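Local coordinates for protein binding component of ABC transporter (Wolinella succinogenes, PDB 3K4U) that binds lysine in the cleft between its two lobes and probably serves as the solute-binding component of an ABC transporter, at residues V9-P13 against T51-L56; E115-K121 against K156-F162; G59-E63 against W193-K197; F84-Y88 against L206-L210. All coordinates share one frame; numbering follows the deposited sequence.

Contact 1: residues V9-P13 against T51-L56; sequences VGLEP and TSWDGL. With LYS (lysine), chain K.
The CA atoms of Glu-12 and Thr-51 approach to 5.3 Å, the nearest such pair between segments 9-13 and 51-56, and one backbone hydrogen bond of 2.8 Å from Thr-51 N to Leu-11 O joins them. Glu-12 does most of the work on its side. With CG anti to the backbone N (chi1 -162°) and the rest of the chain extended, it runs past Thr-51, CG lying 3.2 Å from Thr-51 O, to bring its carboxylate to Trp-53. OE2 takes a weak, bent bond from Trp-53 N (2.8 Å, 119° at the hydrogen), while OE1 receives the side-chain ammonium of the bound lysine, with Lys-121 NZ as a weak, long ion-pair partner. Trp-53 holds the same ligand another way: its ring plane is turned 47° from the carboxylate, and CD of the lysine lies over one face, 3.4 Å from Trp-53 CZ3. Deeper in, Leu-56 CD2 packs 3.5 Å from Leu-11 N, beside Gly-10, and the hydroxyl of Thr-51 turns back to Val-49 O. Strand 6-11 runs between the parallel strands 45-50 and 67-68, and the loop carrying Trp-53 leads from strand 45-50 into helix 56-61.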
loop_
_atom_site.group_PDB
_atom_site.type_symbol
_atom_site.label_atom_id
_atom_site.label_comp_id
_atom_site.label_asym_id
_atom_site.label_seq_id
_atom_site.Cartn_x
_atom_site.Cartn_y
_atom_site.Cartn_z
ATOM N N VAL E 9 27.093 -22.313 20.693
ATOM C CA VAL E 9 27.230 -20.976 20.119
ATOM C C VAL E 9 28.540 -20.292 20.487
ATOM O O VAL E 9 28.805 -20.030 21.680
ATOM C CB VAL E 9 26.118 -20.042 20.596
ATOM C CG1 VAL E 9 26.165 -18.704 19.796
ATOM C CG2 VAL E 9 24.757 -20.711 20.473
ATOM N N GLY E 10 29.319 -19.951 19.456
ATOM C CA GLY E 10 30.536 -19.162 19.608
ATOM C C GLY E 10 30.267 -17.670 19.656
ATOM O O GLY E 10 29.437 -17.158 18.895
ATOM N N LEU E 11 30.969 -16.979 20.560
ATOM C CA LEU E 11 30.848 -15.542 20.730
ATOM C C LEU E 11 32.012 -15.003 21.502
ATOM O O LEU E 11 32.705 -15.752 22.174
ATOM C CB LEU E 11 29.534 -15.125 21.403
ATOM C CG LEU E 11 28.809 -15.851 22.525
ATOM C CD1 LEU E 11 29.781 -16.360 23.597
ATOM C CD2 LEU E 11 27.797 -14.924 23.145
ATOM N N GLU E 12 32.253 -13.702 21.364
ATOM C CA GLU E 12 33.381 -13.059 22.005
ATOM C C GLU E 12 32.847 -12.028 22.972
ATOM O O GLU E 12 32.215 -11.039 22.552
ATOM C CB GLU E 12 34.306 -12.401 20.978
ATOM C CG GLU E 12 35.706 -12.104 21.547
ATOM C CD GLU E 12 36.458 -11.047 20.776
ATOM O OE1 GLU E 12 35.821 -10.034 20.399
ATOM O OE2 GLU E 12 37.688 -11.209 20.562
ATOM N N PRO E 13 33.047 -12.255 24.274
ATOM C CA PRO E 13 32.418 -11.295 25.169
ATOM C C PRO E 13 33.041 -9.907 25.106
ATOM O O PRO E 13 34.226 -9.759 24.788
ATOM C CB PRO E 13 32.606 -11.937 26.529
ATOM C CG PRO E 13 32.494 -13.435 26.205
ATOM C CD PRO E 13 33.310 -13.541 24.947
ATOM N N THR E 51 35.027 -17.364 22.479
ATOM C CA THR E 51 36.100 -17.573 21.499
ATOM C C THR E 51 36.646 -16.206 21.264
ATOM O O THR E 51 35.932 -15.261 21.456
ATOM C CB THR E 51 35.517 -18.140 20.185
ATOM O OG1 THR E 51 34.630 -19.232 20.504
ATOM C CG2 THR E 51 36.627 -18.619 19.177
ATOM N N SER E 52 37.914 -16.077 20.917
ATOM C CA SER E 52 38.450 -14.765 20.598
ATOM C C SER E 52 38.033 -14.538 19.160
ATOM O O SER E 52 37.658 -15.500 18.489
ATOM C CB SER E 52 39.972 -14.697 20.766
ATOM O OG SER E 52 40.596 -15.487 19.784
ATOM N N TRP E 53 38.104 -13.289 18.702
ATOM C CA TRP E 53 37.393 -12.865 17.503
ATOM C C TRP E 53 37.918 -13.523 16.218
ATOM O O TRP E 53 37.134 -13.932 15.339
ATOM C CB TRP E 53 37.390 -11.331 17.373
ATOM C CG TRP E 53 36.654 -10.916 16.196
ATOM C CD1 TRP E 53 37.168 -10.622 14.966
ATOM C CD2 TRP E 53 35.232 -10.817 16.078
ATOM N NE1 TRP E 53 36.147 -10.331 14.094
ATOM C CE2 TRP E 53 34.951 -10.436 14.751
ATOM C CE3 TRP E 53 34.167 -11.002 16.973
ATOM C CZ2 TRP E 53 33.650 -10.243 14.285
ATOM C CZ3 TRP E 53 32.863 -10.824 16.509
ATOM C CH2 TRP E 53 32.618 -10.433 15.173
ATOM N N ASP E 54 39.232 -13.643 16.113
ATOM C CA ASP E 54 39.839 -14.144 14.900
ATOM C C ASP E 54 39.674 -15.643 14.787
ATOM O O ASP E 54 40.164 -16.258 13.825
ATOM C CB ASP E 54 41.312 -13.741 14.843
ATOM C CG ASP E 54 42.154 -14.318 15.999
ATOM O OD1 ASP E 54 43.335 -14.642 15.728
ATOM O OD2 ASP E 54 41.682 -14.441 17.164
ATOM N N GLY E 55 38.984 -16.231 15.778
ATOM C CA GLY E 55 38.799 -17.685 15.882
ATOM C C GLY E 55 37.332 -18.080 15.790
ATOM O O GLY E 55 36.992 -19.241 15.772
ATOM N N LEU E 56 36.441 -17.117 15.706
ATOM C CA LEU E 56 35.010 -17.431 15.483
ATOM C C LEU E 56 34.724 -18.148 14.173
ATOM O O LEU E 56 34.143 -19.230 14.179
ATOM C CB LEU E 56 34.159 -16.184 15.562
ATOM C CG LEU E 56 33.955 -15.620 16.961
ATOM C CD1 LEU E 56 33.211 -14.302 16.824
ATOM C CD2 LEU E 56 33.155 -16.531 17.858
HETATM N N LYS K . 30.213 -5.698 13.986
HETATM C CA LYS K . 31.559 -5.907 14.478
HETATM C C LYS K . 32.273 -6.800 13.489
HETATM O O LYS K . 31.631 -7.641 12.865
HETATM C CB LYS K . 31.524 -6.593 15.851
HETATM C CG LYS K . 32.769 -6.411 16.687
HETATM C CD LYS K . 33.027 -7.626 17.506
HETATM C CE LYS K . 34.046 -7.379 18.625
HETATM N NZ LYS K . 34.062 -8.473 19.632
HETATM O OXT LYS K . 33.484 -6.712 13.299
#

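Contact 2: residues E115-K121 against K156-F162. With LYS (lysine), chain K.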
loop_
_atom_site.group_PDB
_atom_site.type_symbol
_atom_site.label_atom_id
_atom_site.label_comp_id
_atom_site.label_asym_id
_atom_site.label_seq_id
_atom_site.Cartn_x
_atom_site.Cartn_y
_atom_site.Cartn_z
ATOM N N GLU E 115 47.122 15.547 13.411
ATOM C CA GLU E 115 47.164 15.917 14.828
ATOM C C GLU E 115 46.465 14.819 15.653
ATOM O O GLU E 115 47.047 14.237 16.581
ATOM C CB GLU E 115 46.420 17.252 15.033
ATOM C CG GLU E 115 47.214 18.369 15.735
ATOM C CD GLU E 115 47.454 18.167 17.248
ATOM O OE1 GLU E 115 48.415 18.784 17.784
ATOM O OE2 GLU E 115 46.683 17.426 17.903
ATOM N N LEU E 116 45.221 14.534 15.279
ATOM C CA LEU E 116 44.369 13.602 16.000
ATOM C C LEU E 116 44.769 12.124 15.925
ATOM O O LEU E 116 45.250 11.632 14.898
ATOM C CB LEU E 116 42.918 13.787 15.554
ATOM C CG LEU E 116 42.362 15.176 15.905
ATOM C CD1 LEU E 116 41.146 15.473 15.080
ATOM C CD2 LEU E 116 42.057 15.324 17.398
ATOM N N THR E 117 44.549 11.432 17.041
ATOM C CA THR E 117 44.783 9.993 17.176
ATOM C C THR E 117 43.438 9.291 17.349
ATOM O O THR E 117 42.612 9.733 18.173
ATOM C CB THR E 117 45.633 9.718 18.421
ATOM O OG1 THR E 117 46.477 10.858 18.681
ATOM C CG2 THR E 117 46.474 8.478 18.219
ATOM N N LEU E 118 43.209 8.219 16.583
ATOM C CA LEU E 118 41.944 7.462 16.648
ATOM C C LEU E 118 42.114 5.940 16.868
ATOM O O LEU E 118 42.855 5.249 16.145
ATOM C CB LEU E 118 41.153 7.729 15.380
ATOM C CG LEU E 118 40.083 6.783 14.837
ATOM C CD1 LEU E 118 38.720 7.391 15.054
ATOM C CD2 LEU E 118 40.363 6.588 13.368
ATOM N N VAL E 119 41.399 5.418 17.862
ATOM C CA VAL E 119 41.596 4.017 18.261
ATOM C C VAL E 119 40.379 3.101 18.203
ATOM O O VAL E 119 39.234 3.509 18.522
ATOM C CB VAL E 119 42.273 3.881 19.624
ATOM C CG1 VAL E 119 43.712 4.375 19.537
ATOM C CG2 VAL E 119 41.508 4.631 20.676
ATOM N N THR E 120 40.648 1.861 17.792
ATOM C CA THR E 120 39.660 0.797 17.854
ATOM C C THR E 120 40.270 -0.617 18.070
ATOM O O THR E 120 41.499 -0.787 18.203
ATOM C CB THR E 120 38.762 0.820 16.605
ATOM O OG1 THR E 120 37.486 0.239 16.916
ATOM C CG2 THR E 120 39.405 0.070 15.451
ATOM N N LYS E 121 39.403 -1.620 18.087
ATOM C CA LYS E 121 39.847 -2.972 18.279
ATOM C C LYS E 121 40.432 -3.532 16.976
ATOM O O LYS E 121 40.051 -3.092 15.874
ATOM C CB LYS E 121 38.677 -3.828 18.748
ATOM C CG LYS E 121 38.926 -5.351 18.614
ATOM C CD LYS E 121 37.599 -6.081 18.762
ATOM C CE LYS E 121 37.784 -7.553 18.921
ATOM N NZ LYS E 121 38.440 -7.872 20.201
ATOM N N LYS E 156 45.444 9.570 25.875
ATOM C CA LYS E 156 46.574 9.143 25.061
ATOM C C LYS E 156 46.112 8.997 23.594
ATOM O O LYS E 156 46.906 8.677 22.691
ATOM C CB LYS E 156 47.143 7.810 25.582
ATOM C CG LYS E 156 47.508 7.777 27.075
ATOM C CD LYS E 156 48.885 7.141 27.286
ATOM C CE LYS E 156 48.885 6.089 28.400
ATOM N NZ LYS E 156 49.944 5.047 28.156
ATOM N N ALA E 157 44.809 9.211 23.398
ATOM C CA ALA E 157 44.122 9.243 22.106
ATOM C C ALA E 157 42.881 10.151 22.250
ATOM O O ALA E 157 42.446 10.463 23.374
ATOM C CB ALA E 157 43.712 7.852 21.695
ATOM N N ASP E 158 42.310 10.572 21.122
ATOM C CA ASP E 158 41.279 11.618 21.133
ATOM C C ASP E 158 39.862 11.098 20.941
ATOM O O ASP E 158 38.907 11.755 21.345
ATOM C CB ASP E 158 41.576 12.668 20.077
ATOM C CG ASP E 158 43.042 12.953 19.946
ATOM O OD1 ASP E 158 43.602 13.606 20.862
ATOM O OD2 ASP E 158 43.625 12.519 18.922
HETATM N N MSE E 159 39.735 9.920 20.331
HETATM C CA MSE E 159 38.445 9.408 19.894
HETATM C C MSE E 159 38.458 7.931 19.537
HETATM O O MSE E 159 39.444 7.410 18.990
HETATM C CB MSE E 159 37.972 10.186 18.679
HETATM C CG MSE E 159 39.050 10.340 17.634
HETATM SE SE MSE E 159 38.346 11.295 16.104
HETATM C CE MSE E 159 39.922 11.146 14.911
ATOM N N PHE E 160 37.326 7.294 19.835
ATOM C CA PHE E 160 37.070 5.863 19.655
ATOM C C PHE E 160 36.020 5.635 18.547
ATOM O O PHE E 160 35.055 6.387 18.431
ATOM C CB PHE E 160 36.585 5.297 20.993
ATOM C CG PHE E 160 36.342 3.811 20.989
ATOM C CD1 PHE E 160 37.407 2.910 20.944
ATOM C CD2 PHE E 160 35.054 3.309 21.066
ATOM C CE1 PHE E 160 37.176 1.549 20.931
ATOM C CE2 PHE E 160 34.839 1.946 21.054
ATOM C CZ PHE E 160 35.906 1.071 20.989
ATOM N N ILE E 161 36.227 4.622 17.716
ATOM C CA ILE E 161 35.286 4.290 16.623
ATOM C C ILE E 161 34.837 2.848 16.752
ATOM O O ILE E 161 35.652 1.959 16.964
ATOM C CB ILE E 161 35.884 4.450 15.217
ATOM C CG1 ILE E 161 34.800 4.168 14.147
ATOM C CG2 ILE E 161 37.091 3.508 15.029
ATOM C CD1 ILE E 161 35.237 4.452 12.660
ATOM N N PHE E 162 33.540 2.615 16.608
ATOM C CA PHE E 162 33.002 1.282 16.793
ATOM C C PHE E 162 31.509 1.310 16.519
ATOM O O PHE E 162 30.919 2.380 16.430
ATOM C CB PHE E 162 33.262 0.817 18.238
ATOM C CG PHE E 162 33.340 -0.661 18.379
ATOM C CD1 PHE E 162 34.548 -1.326 18.189
ATOM C CD2 PHE E 162 32.213 -1.396 18.695
ATOM C CE1 PHE E 162 34.610 -2.712 18.289
ATOM C CE2 PHE E 162 32.269 -2.771 18.799
ATOM C CZ PHE E 162 33.469 -3.433 18.599
HETATM N N LYS K . 30.213 -5.698 13.986
HETATM C CA LYS K . 31.559 -5.907 14.478
HETATM C C LYS K . 32.273 -6.800 13.489
HETATM O O LYS K . 31.631 -7.641 12.865
HETATM C CB LYS K . 31.524 -6.593 15.851
HETATM C CG LYS K . 32.769 -6.411 16.687
HETATM C CD LYS K . 33.027 -7.626 17.506
HETATM C CE LYS K . 34.046 -7.379 18.625
HETATM N NZ LYS K . 34.062 -8.473 19.632
HETATM O OXT LYS K . 33.484 -6.712 13.299
#
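Strands 117-121 and 159-162 run parallel, their axes 38° apart, joined by backbone hydrogen bonds at Val-119. Val-119 N gives a straight bond to Met-159 O (3.0 Å, 168°), and Val-119 O accepts a longer, weak one from Ile-161 N. Just before the second strand, Asp-158 N reaches Thr-117 O as well.

Side-chain polar contacts mark both ends. At the outer end OD2 of Asp-158 accepts from Thr-117 N, modelled too short for its length to be trusted, and weakly from Thr-117 OG1. At the inner end Thr-120 places OG1 anti to its own backbone N (chi1 -154°), which aims the hydroxyl at Ile-161 O, 2.5 Å away. Thr-120 OG1 also sits at the edge of the Phe-162 ring, in its plane, 3.6 Å from Phe-162 CD1. Were a valine to stand here, Ile-161 O would probably lose its hydroxyl donor and the edge of Phe-162 its polar neighbour.

Apolar contacts split between two faces. On one, the extended selenomethionine Met-159 brings CE to Leu-118 CB at 3.7 Å; Ala-130 of helix 125-133 covers Leu-118 and Ile-161. On the other, Val-119 CG2 meets Ala-157 CB at 4.0 Å, and helix 145-154 covers Phe-160.

Toward the cleft, Phe-162 CZ lies 3.6 Å from CG of the bound lysine, and the NZ of Lys-121 is bonded to Asp-143 O. Polar side-chain bonds thus flank an apolar middle, and at the cleft Phe-162 and the methylenes of Lys-121 lie against the ligand's carbons.

Contact 3: residues G59-E63 against W193-K197; sequences GLVTE and WAIKK
The carbonyl oxygen of Leu-60 has company from two sides: Lys-196 CD lies 3.5 Å from Leu-60 O across the contact, and Glu-63 N gives the same oxygen a weak hydrogen bond from one turn on. That second bond belongs to the end of helix 56-61, where Glu-63 takes a positive phi of 75° and closes a Schellman motif. Having turned out of the helix, Glu-63 carries its extended side chain back toward the strand, crossing that of Lys-196 at a slant, its CG 4.1 Å from Lys-196 CD. The only polar link between the two segments follows, a long salt bridge of 3.9 Å from Glu-63 OE1 to Lys-196 NZ. Lys-196 gets there by folding: its chain bends at chi3 and chi4, which lays the methylenes along the helix end and brings the ammonium round to the glutamate. Both charged groups lie toward the surface, and the pair is probably loose.

Leu-60 fills the inner part. With CG anti to the backbone N (chi1 -176°), Leu-60 turns its fork to the strand, and Leu-60 CD2 touches Ile-195 N at 3.5 Å and Ala-194 CB at 4.0 Å while CD1 rests near Ile-195 CA. Ile-68 and Val-82 also touch Leu-60; Ile-195 turns the other way, onto Phe-202 and Leu-203 of helix 200-216. Strand 189-195 returns the chain from the second lobe, and its packing against helix 56-61 belongs to the two-lobed fold of the periplasmic binding proteins, in which the first lobe is built from both ends of the chain.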
loop_
_atom_site.group_PDB
_atom_site.type_symbol
_atom_site.label_atom_id
_atom_site.label_comp_id
_atom_site.label_asym_id
_atom_site.label_seq_id
_atom_site.Cartn_x
_atom_site.Cartn_y
_atom_site.Cartn_z
ATOM N N GLY E 59 36.499 -21.561 13.983
ATOM C CA GLY E 59 35.839 -22.431 14.910
ATOM C C GLY E 59 34.536 -22.961 14.356
ATOM O O GLY E 59 34.162 -24.113 14.603
ATOM N N LEU E 60 33.815 -22.119 13.629
ATOM C CA LEU E 60 32.589 -22.541 12.983
ATOM C C LEU E 60 32.894 -23.516 11.858
ATOM O O LEU E 60 32.221 -24.541 11.720
ATOM C CB LEU E 60 31.836 -21.329 12.449
ATOM C CG LEU E 60 30.461 -21.528 11.800
ATOM C CD1 LEU E 60 29.461 -22.139 12.760
ATOM C CD2 LEU E 60 30.026 -20.166 11.404
ATOM N N VAL E 61 33.894 -23.212 11.044
ATOM C CA VAL E 61 34.207 -24.099 9.932
ATOM C C VAL E 61 34.710 -25.444 10.453
ATOM O O VAL E 61 34.410 -26.487 9.900
ATOM C CB VAL E 61 35.242 -23.478 8.999
ATOM C CG1 VAL E 61 35.510 -24.390 7.821
ATOM C CG2 VAL E 61 34.741 -22.178 8.492
ATOM N N THR E 62 35.469 -25.383 11.540
ATOM C CA THR E 62 36.131 -26.516 12.184
ATOM C C THR E 62 35.179 -27.356 13.036
ATOM O O THR E 62 35.526 -28.419 13.500
ATOM C CB THR E 62 37.324 -25.970 12.981
ATOM O OG1 THR E 62 38.446 -25.896 12.101
ATOM C CG2 THR E 62 37.684 -26.826 14.160
ATOM N N GLU E 63 33.957 -26.880 13.192
ATOM C CA GLU E 63 32.900 -27.585 13.914
ATOM C C GLU E 63 33.052 -27.569 15.444
ATOM O O GLU E 63 32.337 -28.288 16.156
ATOM C CB GLU E 63 32.634 -28.995 13.349
ATOM C CG GLU E 63 31.718 -29.005 12.110
ATOM C CD GLU E 63 31.663 -30.365 11.376
ATOM O OE1 GLU E 63 30.540 -30.814 11.033
ATOM O OE2 GLU E 63 32.733 -30.983 11.123
ATOM N N TRP E 193 23.666 -13.964 11.981
ATOM C CA TRP E 193 24.228 -15.111 12.649
ATOM C C TRP E 193 24.879 -15.847 11.530
ATOM O O TRP E 193 24.242 -16.016 10.486
ATOM C CB TRP E 193 23.152 -16.045 13.265
ATOM C CG TRP E 193 22.213 -15.327 14.131
ATOM C CD1 TRP E 193 22.512 -14.294 14.963
ATOM C CD2 TRP E 193 20.795 -15.518 14.207
ATOM N NE1 TRP E 193 21.361 -13.843 15.574
ATOM C CE2 TRP E 193 20.299 -14.578 15.118
ATOM C CE3 TRP E 193 19.895 -16.374 13.561
ATOM C CZ2 TRP E 193 18.947 -14.467 15.414
ATOM C CZ3 TRP E 193 18.546 -16.282 13.878
ATOM C CH2 TRP E 193 18.088 -15.342 14.807
ATOM N N ALA E 194 26.102 -16.336 11.749
ATOM C CA ALA E 194 26.762 -17.188 10.757
ATOM C C ALA E 194 26.717 -18.677 11.137
ATOM O O ALA E 194 26.574 -19.043 12.326
ATOM C CB ALA E 194 28.167 -16.744 10.542
ATOM N N ILE E 195 26.811 -19.503 10.095
ATOM C CA ILE E 195 26.795 -20.930 10.172
ATOM C C ILE E 195 27.612 -21.490 8.996
ATOM O O ILE E 195 27.962 -20.759 8.061
ATOM C CB ILE E 195 25.389 -21.479 10.104
ATOM C CG1 ILE E 195 24.747 -21.139 8.756
ATOM C CG2 ILE E 195 24.594 -20.987 11.294
ATOM C CD1 ILE E 195 23.452 -21.955 8.472
ATOM N N LYS E 196 27.926 -22.776 9.007
ATOM C CA LYS E 196 28.737 -23.220 7.910
ATOM C C LYS E 196 27.934 -23.637 6.688
ATOM O O LYS E 196 26.770 -23.998 6.771
ATOM C CB LYS E 196 29.761 -24.263 8.322
ATOM C CG LYS E 196 29.245 -25.361 9.111
ATOM C CD LYS E 196 30.360 -26.319 9.316
ATOM C CE LYS E 196 30.431 -27.328 8.155
ATOM N NZ LYS E 196 29.295 -28.344 8.260
ATOM N N LYS E 197 28.614 -23.581 5.552
ATOM C CA LYS E 197 28.022 -23.702 4.264
ATOM C C LYS E 197 27.539 -25.091 4.024
ATOM O O LYS E 197 27.970 -26.038 4.704
ATOM C CB LYS E 197 29.075 -23.412 3.228
ATOM C CG LYS E 197 29.534 -21.996 3.183
ATOM C CD LYS E 197 30.889 -21.960 2.522
ATOM C CE LYS E 197 30.823 -21.280 1.193
ATOM N NZ LYS E 197 32.200 -21.273 0.660
#

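Contact 4: residues F84-Y88 against L206-L210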
loop_
_atom_site.group_PDB
_atom_site.type_symbol
_atom_site.label_atom_id
_atom_site.label_comp_id
_atom_site.label_asym_id
_atom_site.label_seq_id
_atom_site.Cartn_x
_atom_site.Cartn_y
_atom_site.Cartn_z
ATOM N N PHE E 84 25.283 -16.582 6.026
ATOM C CA PHE E 84 24.612 -15.752 6.985
ATOM C C PHE E 84 23.112 -15.868 6.908
ATOM O O PHE E 84 22.564 -16.183 5.867
ATOM C CB PHE E 84 24.964 -14.332 6.732
ATOM C CG PHE E 84 26.258 -13.928 7.313
ATOM C CD1 PHE E 84 26.339 -13.627 8.663
ATOM C CD2 PHE E 84 27.379 -13.812 6.527
ATOM C CE1 PHE E 84 27.509 -13.235 9.211
ATOM C CE2 PHE E 84 28.564 -13.405 7.084
ATOM C CZ PHE E 84 28.626 -13.133 8.431
ATOM N N VAL E 85 22.466 -15.639 8.041
ATOM C CA VAL E 85 21.038 -15.649 8.177
ATOM C C VAL E 85 20.533 -14.219 7.951
ATOM O O VAL E 85 21.256 -13.280 8.234
ATOM C CB VAL E 85 20.689 -16.140 9.593
ATOM C CG1 VAL E 85 19.304 -15.714 10.017
ATOM C CG2 VAL E 85 20.782 -17.643 9.629
ATOM N N GLU E 86 19.323 -14.037 7.432
ATOM C CA GLU E 86 18.781 -12.663 7.250
ATOM C C GLU E 86 19.198 -11.795 8.431
ATOM O O GLU E 86 19.156 -12.235 9.543
ATOM C CB GLU E 86 17.249 -12.693 7.074
ATOM C CG GLU E 86 16.838 -13.141 5.686
ATOM C CD GLU E 86 17.510 -12.297 4.594
ATOM O OE1 GLU E 86 17.162 -11.087 4.481
ATOM O OE2 GLU E 86 18.375 -12.816 3.849
ATOM N N PRO E 87 19.616 -10.549 8.210
ATOM C CA PRO E 87 20.264 -9.893 9.344
ATOM C C PRO E 87 19.288 -9.680 10.486
ATOM O O PRO E 87 18.095 -9.683 10.236
ATOM C CB PRO E 87 20.728 -8.574 8.745
ATOM C CG PRO E 87 19.791 -8.316 7.714
ATOM C CD PRO E 87 19.399 -9.617 7.100
ATOM N N TYR E 88 19.743 -9.494 11.723
ATOM C CA TYR E 88 18.768 -9.453 12.800
ATOM C C TYR E 88 18.700 -8.106 13.482
ATOM O O TYR E 88 17.719 -7.767 14.164
ATOM C CB TYR E 88 18.981 -10.598 13.790
ATOM C CG TYR E 88 20.291 -10.554 14.546
ATOM C CD1 TYR E 88 20.368 -10.012 15.835
ATOM C CD2 TYR E 88 21.455 -11.020 13.966
ATOM C CE1 TYR E 88 21.563 -9.972 16.520
ATOM C CE2 TYR E 88 22.647 -10.957 14.630
ATOM C CZ TYR E 88 22.704 -10.454 15.922
ATOM O OH TYR E 88 23.935 -10.436 16.593
ATOM N N LEU E 206 16.506 -21.088 10.762
ATOM C CA LEU E 206 16.851 -19.835 11.404
ATOM C C LEU E 206 16.044 -18.652 10.892
ATOM O O LEU E 206 15.516 -17.876 11.686
ATOM C CB LEU E 206 18.322 -19.533 11.228
ATOM C CG LEU E 206 19.366 -20.240 12.071
ATOM C CD1 LEU E 206 18.656 -20.939 13.166
ATOM C CD2 LEU E 206 20.064 -21.180 11.193
ATOM N N ASN E 207 15.951 -18.520 9.563
ATOM C CA ASN E 207 15.217 -17.416 8.926
ATOM C C ASN E 207 13.776 -17.382 9.420
ATOM O O ASN E 207 13.241 -16.316 9.739
ATOM C CB ASN E 207 15.258 -17.585 7.423
ATOM C CG ASN E 207 16.565 -17.092 6.805
ATOM O OD1 ASN E 207 17.276 -16.274 7.382
ATOM N ND2 ASN E 207 16.880 -17.588 5.623
ATOM N N HIS E 208 13.157 -18.550 9.555
ATOM C CA HIS E 208 11.799 -18.557 10.059
ATOM C C HIS E 208 11.702 -18.301 11.579
ATOM O O HIS E 208 10.698 -17.758 12.044
ATOM C CB HIS E 208 11.091 -19.851 9.697
ATOM C CG HIS E 208 10.641 -19.904 8.283
ATOM N ND1 HIS E 208 11.133 -20.823 7.386
ATOM C CD2 HIS E 208 9.747 -19.141 7.600
ATOM C CE1 HIS E 208 10.548 -20.630 6.212
ATOM N NE2 HIS E 208 9.707 -19.615 6.315
ATOM N N PHE E 209 12.740 -18.689 12.330
ATOM C CA PHE E 209 12.824 -18.401 13.770
ATOM C C PHE E 209 12.987 -16.910 13.966
ATOM O O PHE E 209 12.344 -16.316 14.852
ATOM C CB PHE E 209 13.974 -19.190 14.454
ATOM C CG PHE E 209 14.421 -18.597 15.767
ATOM C CD1 PHE E 209 13.679 -18.787 16.924
ATOM C CD2 PHE E 209 15.571 -17.841 15.839
ATOM C CE1 PHE E 209 14.066 -18.200 18.144
ATOM C CE2 PHE E 209 15.963 -17.254 17.069
ATOM C CZ PHE E 209 15.196 -17.430 18.212
ATOM N N LEU E 210 13.811 -16.294 13.117
ATOM C CA LEU E 210 13.968 -14.823 13.141
ATOM C C LEU E 210 12.668 -14.101 12.842
ATOM O O LEU E 210 12.314 -13.165 13.546
ATOM C CB LEU E 210 15.055 -14.350 12.198
ATOM C CG LEU E 210 15.452 -12.880 12.277
ATOM C CD1 LEU E 210 15.834 -12.457 13.691
ATOM C CD2 LEU E 210 16.616 -12.587 11.336
#
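Val-85 and Leu-210 make the apolar centre here, between segment 84-88, which leaves strand 83-84, and one side of helix 200-216. Val-85 spreads its two methyls over the helix: CG2 meets Leu-206 CB at 3.5 Å, the side chains crossing at about a right angle, and CG1 faces Leu-210 CD2 at 4.3 Å. Leu-210, its CG anti to the backbone N (chi1 -171°), reaches out to the loop, where CD1 packs on Tyr-88 CB at 3.7 Å and CD2 lies beside the carbonyls of Glu-86 and Pro-87. Trp-193 touches both Val-85 and Leu-210, and its ring meets that of Tyr-88.

Outward, Asn-207 supplies the polar edge. Its OD1 accepts Glu-86 N at 3.0 Å in the plane of the amide carbonyl (156° at the hydrogen), with Val-85 CG1 3.4 Å from the same oxygen. Putting a leucine at this position would probably leave the Glu-86 N-H without its acceptor and the turn of the loop less firmly fixed. Beyond this edge, His-208 of a neighbouring subunit packs on Glu-86. The chemistry divides the labour: methyl groups bury the inner side, while the amide oxygen of Asn-207 ties the Glu-86 N-H to the helix, and Lys-214 NZ bonds Tyr-88 O further on.

Overall arrangement
Contacts 1, 3 and 4 lie in one lobe and contact 2 in the other, about 24 Å between centres from contact 1, and about 32 and 34 Å from contacts 3 and 4. The bound lysine bridges the gap: contacts 1 and 2 both touch it, and Glu-12 comes close to Lys-121 across the cleft. Contact 1 closes first along the chain. Contacts 3 and 4 then interlock, spanning the excursion into the second lobe that includes contact 2, and they meet through Trp-193, where strand 189-195 leads into helix 200-216. The late part of the chain thus completes the first lobe, and the ligand is held between the two.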